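Local structure of cyclic nucleotide-gated potassium channel mll3241 (Mesorhizobium loti, 4MUV) at residues F10-Q15 / V62-V67; G80-E85 / L133-A138. The protein forms a tetrameric, cAMP-activated potassium channel, of which this chain is the cytoplasmic cyclic nucleotide-binding domain, here with bound cyclic GMP. The protein carries 3 engineered substitutions. All coordinates share one frame; numbering follows the deposited sequence.

Interaction 1 closes first along the chain: from the N terminus, the chain runs through the short helix 13-17 and the helix 28-37 before strand 58-64 returns to meet F10-Q15, which ties the N-terminal helical part to the beta core. It is complete before interaction 2 opens at G80. That second loop closes only when helix 122-139 brings L133-A138 to G80-E85 beside the nucleotide. The two neither nest nor cross, and their centres lie about 19 Å apart, yet V62 of strand 58-64 probably hydrogen-bonds through its backbone to G80 and A81, just before strand 82-83, its neighbour in the same antiparallel sheet.

Interaction 1 (F10-Q15 / V62-V67); sequences FVRNWQ and VVEGSV
R12 and E64 form a salt bridge on the surface of the domain, where the turn leading into helix 13-17 meets strand 58-64. The strand carries a classic beta bulge here: V63 and E64 both face S105 on the adjacent strand, and the CB of E64 is directed at segment 10-15. The arginine can be followed outward from its CB, which is likewise directed at the strand. CG stands beside the backbone N, the chain runs straight to CD, and a bend at chi3 (56°) turns the guanidinium toward the glutamate. At the tip the two nitrogens part company: NH1 makes a weak hydrogen bond to T42 OG1, while NH2 reaches OE1 of E64 at 3.2 Å. That bond is weak too, with an N-H...O angle of 133°. OE1 lies at the edge of the guanidinium, but the carboxylate is turned 53° from the guanidinium plane, so the two groups do not meet as a flat, two-pronged pair. S105 OG is the stronger partner of OE1 and probably helps to hold the carboxylate in position. Water completes the junction and draws in Q15: a single molecule accepts from R12 NH2 at 3.0 Å and donates both to E64 OE2, at 2.9 Å, and to Q15 OE1, also at 2.9 Å.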
loop_
_atom_site.group_PDB
_atom_site.type_symbol
_atom_site.label_atom_id
_atom_site.label_comp_id
_atom_site.label_asym_id
_atom_site.label_seq_id
_atom_site.Cartn_x
_atom_site.Cartn_y
_atom_site.Cartn_z
ATOM N N PHE A 10 6.466 -11.041 -9.607
ATOM C CA PHE A 10 7.580 -11.130 -8.655
ATOM C C PHE A 10 8.885 -10.516 -9.122
ATOM O O PHE A 10 9.693 -10.130 -8.287
ATOM C CB PHE A 10 7.835 -12.595 -8.284
ATOM C CG PHE A 10 8.867 -12.772 -7.205
ATOM C CD1 PHE A 10 8.557 -12.516 -5.890
ATOM C CD2 PHE A 10 10.155 -13.179 -7.517
ATOM C CE1 PHE A 10 9.515 -12.681 -4.896
ATOM C CE2 PHE A 10 11.115 -13.328 -6.535
ATOM C CZ PHE A 10 10.796 -13.094 -5.224
ATOM N N VAL A 11 9.112 -10.466 -10.432
ATOM C CA VAL A 11 10.446 -10.210 -10.986
ATOM C C VAL A 11 11.144 -8.920 -10.483
ATOM O O VAL A 11 12.369 -8.860 -10.416
ATOM C CB VAL A 11 10.361 -10.188 -12.553
ATOM C CG1 VAL A 11 9.533 -9.019 -13.085
ATOM C CG2 VAL A 11 11.717 -10.161 -13.182
ATOM N N ARG A 12 10.351 -7.908 -10.144
ATOM C CA ARG A 12 10.828 -6.604 -9.687
ATOM C C ARG A 12 10.782 -6.472 -8.164
ATOM O O ARG A 12 11.309 -5.504 -7.596
ATOM C CB ARG A 12 9.936 -5.464 -10.251
ATOM C CG ARG A 12 9.587 -5.534 -11.758
ATOM C CD ARG A 12 8.661 -4.362 -12.135
ATOM N NE ARG A 12 9.304 -3.106 -11.773
ATOM C CZ ARG A 12 8.723 -1.907 -11.628
ATOM N NH1 ARG A 12 7.402 -1.738 -11.752
ATOM N NH2 ARG A 12 9.486 -0.857 -11.322
ATOM N N ASN A 13 10.146 -7.404 -7.471
ATOM C CA ASN A 13 9.715 -7.110 -6.106
ATOM C C ASN A 13 10.849 -6.899 -5.129
ATOM O O ASN A 13 10.811 -5.962 -4.339
ATOM C CB ASN A 13 8.846 -8.217 -5.563
ATOM C CG ASN A 13 7.492 -8.269 -6.169
ATOM O OD1 ASN A 13 7.184 -7.538 -7.089
ATOM N ND2 ASN A 13 6.664 -9.169 -5.664
ATOM N N TRP A 14 11.821 -7.812 -5.131
ATOM C CA TRP A 14 12.894 -7.698 -4.168
ATOM C C TRP A 14 13.684 -6.403 -4.378
ATOM O O TRP A 14 14.027 -5.721 -3.413
ATOM C CB TRP A 14 13.820 -8.904 -4.244
ATOM C CG TRP A 14 14.771 -8.879 -3.097
ATOM C CD1 TRP A 14 16.060 -8.497 -3.138
ATOM C CD2 TRP A 14 14.479 -9.186 -1.731
ATOM N NE1 TRP A 14 16.612 -8.548 -1.886
ATOM C CE2 TRP A 14 15.661 -8.980 -1.006
ATOM C CE3 TRP A 14 13.334 -9.634 -1.058
ATOM C CZ2 TRP A 14 15.744 -9.178 0.345
ATOM C CZ3 TRP A 14 13.416 -9.853 0.311
ATOM C CH2 TRP A 14 14.631 -9.622 0.996
ATOM N N GLN A 15 13.972 -6.057 -5.635
ATOM C CA GLN A 15 14.716 -4.826 -5.900
ATOM C C GLN A 15 13.987 -3.624 -5.318
ATOM O O GLN A 15 14.599 -2.719 -4.730
ATOM C CB GLN A 15 14.965 -4.632 -7.395
ATOM C CG GLN A 15 15.723 -3.330 -7.727
ATOM C CD GLN A 15 14.789 -2.145 -8.030
ATOM O OE1 GLN A 15 13.835 -2.271 -8.799
ATOM N NE2 GLN A 15 15.082 -0.989 -7.448
ATOM N N VAL A 62 4.253 2.713 -2.046
ATOM C CA VAL A 62 4.826 3.499 -3.145
ATOM C C VAL A 62 6.333 3.284 -3.173
ATOM O O VAL A 62 7.010 3.434 -2.152
ATOM C CB VAL A 62 4.542 5.003 -2.983
ATOM C CG1 VAL A 62 5.106 5.789 -4.136
ATOM C CG2 VAL A 62 3.046 5.258 -2.863
ATOM N N VAL A 63 6.872 2.915 -4.336
ATOM C CA VAL A 63 8.296 2.620 -4.427
ATOM C C VAL A 63 9.040 3.443 -5.461
ATOM O O VAL A 63 10.251 3.532 -5.349
ATOM C CB VAL A 63 8.559 1.070 -4.533
ATOM C CG1 VAL A 63 8.238 0.369 -3.204
ATOM C CG2 VAL A 63 7.780 0.431 -5.636
ATOM N N GLU A 64 8.336 4.034 -6.429
ATOM C CA GLU A 64 8.915 4.971 -7.408
ATOM C C GLU A 64 7.802 5.923 -7.823
ATOM O O GLU A 64 6.665 5.489 -8.005
ATOM C CB GLU A 64 9.428 4.260 -8.680
ATOM C CG GLU A 64 10.433 3.117 -8.471
ATOM C CD GLU A 64 10.817 2.409 -9.763
ATOM O OE1 GLU A 64 9.949 2.198 -10.645
ATOM O OE2 GLU A 64 11.986 2.031 -9.890
ATOM N N GLY A 65 8.095 7.211 -7.967
ATOM C CA GLY A 65 7.061 8.155 -8.346
ATOM C C GLY A 65 6.164 8.526 -7.187
ATOM O O GLY A 65 6.486 8.283 -6.046
ATOM N N SER A 66 5.029 9.138 -7.488
ATOM C CA SER A 66 4.129 9.608 -6.451
ATOM C C SER A 66 2.656 9.469 -6.815
ATOM O O SER A 66 2.278 9.400 -7.995
ATOM C CB SER A 66 4.438 11.059 -6.099
ATOM O OG SER A 66 4.224 11.897 -7.211
ATOM N N VAL A 67 1.833 9.426 -5.767
ATOM C CA VAL A 67 0.383 9.458 -5.884
ATOM C C VAL A 67 -0.191 10.708 -5.244
ATOM O O VAL A 67 0.441 11.321 -4.390
ATOM C CB VAL A 67 -0.280 8.205 -5.278
ATOM C CG1 VAL A 67 0.232 6.958 -5.959
ATOM C CG2 VAL A 67 -0.087 8.143 -3.789
HETATM O O HOH W 1 12.420 -0.656 -10.802
#

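Interaction 2 (G80-E85 / L133-A138); sequences GAFFGE and LERRGA. With PCG (cyclic guanosine monophosphate), chain C.
R135, on the C-terminal helix, spans the gap to F82 and E85 while lying along the cyclic GMP. Its chain is extended from CG to NE and passes over a face of the guanine, with CG 3.7 Å from C5 of the nucleotide; further out, C8 of the base sits 3.4 Å from the plane of the guanidinium, toward its rim. The tip then grips one backbone carbonyl with two nitrogens. NH1 is 2.9 Å and NH2 3.2 Å from F82 O, the latter bond almost in line with the carbonyl (172°), and the oxygen lies close to the guanidinium plane in both. NH1 also forms a salt bridge with E85 OE2 at 2.9 Å, approaching it from the syn side but 33° out of the carboxylate plane. The same OE2 accepts from the ribose O2' of cyclic GMP at 2.7 Å, and G84 N donates to that hydroxyl at 2.8 Å, so E85 OE2 links the arginine to the ribose hydroxyl. One helical turn on, A138 brings CB to 4.0 Å from O6 of the guanine. D139 adds a hydrogen bond to the ligand. A C-terminal helix laid over a nucleotide held by the phosphate-binding cassette is the hallmark of the ligand-bound cyclic nucleotide-binding domain.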
loop_
_atom_site.group_PDB
_atom_site.type_symbol
_atom_site.label_atom_id
_atom_site.label_comp_id
_atom_site.label_asym_id
_atom_site.label_seq_id
_atom_site.Cartn_x
_atom_site.Cartn_y
_atom_site.Cartn_z
ATOM N N GLY A 80 8.334 5.124 -0.229
ATOM C CA GLY A 80 8.392 4.818 1.184
ATOM C C GLY A 80 7.045 4.944 1.855
ATOM O O GLY A 80 6.844 4.420 2.933
ATOM N N ALA A 81 6.119 5.660 1.226
ATOM C CA ALA A 81 4.787 5.851 1.784
ATOM C C ALA A 81 3.888 4.691 1.422
ATOM O O ALA A 81 4.227 3.887 0.557
ATOM C CB ALA A 81 4.190 7.173 1.275
ATOM N N PHE A 82 2.715 4.640 2.040
ATOM C CA PHE A 82 1.750 3.577 1.742
ATOM C C PHE A 82 0.343 4.121 1.880
ATOM O O PHE A 82 0.104 5.132 2.543
ATOM C CB PHE A 82 1.961 2.326 2.605
ATOM C CG PHE A 82 1.928 2.595 4.076
ATOM C CD1 PHE A 82 0.726 2.770 4.749
ATOM C CD2 PHE A 82 3.102 2.658 4.808
ATOM C CE1 PHE A 82 0.686 3.016 6.104
ATOM C CE2 PHE A 82 3.071 2.911 6.170
ATOM C CZ PHE A 82 1.847 3.085 6.817
ATOM N N PHE A 83 -0.583 3.468 1.193
ATOM C CA PHE A 83 -1.994 3.836 1.243
ATOM C C PHE A 83 -2.866 2.614 0.994
ATOM O O PHE A 83 -2.421 1.621 0.424
ATOM C CB PHE A 83 -2.276 4.956 0.241
ATOM C CG PHE A 83 -2.082 4.571 -1.194
ATOM C CD1 PHE A 83 -0.851 4.704 -1.802
ATOM C CD2 PHE A 83 -3.140 4.105 -1.948
ATOM C CE1 PHE A 83 -0.683 4.341 -3.132
ATOM C CE2 PHE A 83 -2.965 3.741 -3.272
ATOM C CZ PHE A 83 -1.751 3.859 -3.864
ATOM N N GLY A 84 -4.131 2.721 1.418
ATOM C CA GLY A 84 -5.095 1.638 1.277
ATOM C C GLY A 84 -5.265 0.789 2.516
ATOM O O GLY A 84 -6.103 -0.108 2.539
ATOM N N GLU A 85 -4.479 1.086 3.554
ATOM C CA GLU A 85 -4.586 0.343 4.806
ATOM C C GLU A 85 -5.907 0.580 5.530
ATOM O O GLU A 85 -6.388 -0.287 6.225
ATOM C CB GLU A 85 -3.428 0.682 5.762
ATOM C CG GLU A 85 -3.442 2.070 6.426
ATOM C CD GLU A 85 -3.223 3.205 5.426
ATOM O OE1 GLU A 85 -2.548 2.979 4.391
ATOM O OE2 GLU A 85 -3.733 4.319 5.662
ATOM N N LEU A 133 -5.582 6.308 12.038
ATOM C CA LEU A 133 -6.055 7.340 12.951
ATOM C C LEU A 133 -5.579 8.738 12.570
ATOM O O LEU A 133 -6.352 9.686 12.586
ATOM C CB LEU A 133 -5.636 7.044 14.388
ATOM C CG LEU A 133 -6.401 5.950 15.103
ATOM C CD1 LEU A 133 -5.764 5.706 16.432
ATOM C CD2 LEU A 133 -7.870 6.326 15.291
ATOM N N GLU A 134 -4.306 8.875 12.221
ATOM C CA GLU A 134 -3.765 10.147 11.811
ATOM C C GLU A 134 -4.540 10.712 10.624
ATOM O O GLU A 134 -4.804 11.903 10.559
ATOM C CB GLU A 134 -2.294 9.920 11.452
ATOM C CG GLU A 134 -1.566 11.128 10.925
ATOM C CD GLU A 134 -0.277 10.775 10.206
ATOM O OE1 GLU A 134 0.385 9.792 10.623
ATOM O OE2 GLU A 134 0.049 11.476 9.224
ATOM N N ARG A 135 -4.815 9.835 9.659
ATOM C CA ARG A 135 -5.468 10.236 8.419
ATOM C C ARG A 135 -6.933 10.614 8.687
ATOM O O ARG A 135 -7.414 11.611 8.177
ATOM C CB ARG A 135 -5.256 9.158 7.344
ATOM C CG ARG A 135 -3.806 9.177 6.871
ATOM C CD ARG A 135 -3.374 7.978 6.086
ATOM N NE ARG A 135 -1.999 8.189 5.633
ATOM C CZ ARG A 135 -1.304 7.356 4.866
ATOM N NH1 ARG A 135 -1.767 6.176 4.535
ATOM N NH2 ARG A 135 -0.105 7.711 4.462
ATOM N N ARG A 136 -7.618 9.841 9.522
ATOM C CA ARG A 136 -8.957 10.230 9.983
ATOM C C ARG A 136 -8.901 11.587 10.689
ATOM O O ARG A 136 -9.806 12.404 10.528
ATOM C CB ARG A 136 -9.575 9.169 10.905
ATOM C CG ARG A 136 -9.982 7.873 10.216
ATOM C CD ARG A 136 -11.070 8.031 9.159
ATOM N NE ARG A 136 -11.527 6.737 8.648
ATOM C CZ ARG A 136 -12.400 6.544 7.654
ATOM N NH1 ARG A 136 -12.956 7.558 7.023
ATOM N NH2 ARG A 136 -12.720 5.301 7.292
ATOM N N GLY A 137 -7.839 11.841 11.453
ATOM C CA GLY A 137 -7.682 13.103 12.156
ATOM C C GLY A 137 -7.487 14.263 11.211
ATOM O O GLY A 137 -8.052 15.353 11.381
ATOM N N ALA A 138 -6.699 14.017 10.173
ATOM C CA ALA A 138 -6.496 15.039 9.157
ATOM C C ALA A 138 -7.809 15.365 8.468
ATOM O O ALA A 138 -8.126 16.542 8.233
ATOM C CB ALA A 138 -5.450 14.568 8.140
HETATM P PA PCG C . -8.326 3.775 2.171
HETATM O O1A PCG C . -8.360 2.260 2.152
HETATM O O2A PCG C . -9.464 4.456 2.844
HETATM O "O5'" PCG C . -8.236 4.277 0.713
HETATM C "C5'" PCG C . -7.844 5.549 0.458
HETATM C "C4'" PCG C . -6.493 5.781 1.158
HETATM O "O4'" PCG C . -5.827 7.089 1.000
HETATM C "C3'" PCG C . -6.636 5.595 2.515
HETATM O "O3'" PCG C . -6.963 4.213 2.861
HETATM C "C2'" PCG C . -5.234 6.095 3.054
HETATM O "O2'" PCG C . -4.332 4.990 3.098
HETATM C "C1'" PCG C . -4.819 7.066 2.126
HETATM N N9 PCG C . -4.670 8.406 2.611
HETATM C C8 PCG C . -3.513 9.144 2.672
HETATM N N7 PCG C . -3.709 10.315 3.281
HETATM C C5 PCG C . -5.040 10.327 3.618
HETATM C C6 PCG C . -5.841 11.310 4.295
HETATM O O6 PCG C . -5.436 12.419 4.720
HETATM N N1 PCG C . -7.158 10.955 4.455
HETATM C C2 PCG C . -7.690 9.737 4.059
HETATM N N2 PCG C . -8.993 9.489 4.286
HETATM N N3 PCG C . -6.960 8.774 3.410
HETATM C C4 PCG C . -5.610 9.139 3.224
HETATM O O HOH W 2 2.623 6.500 4.336
#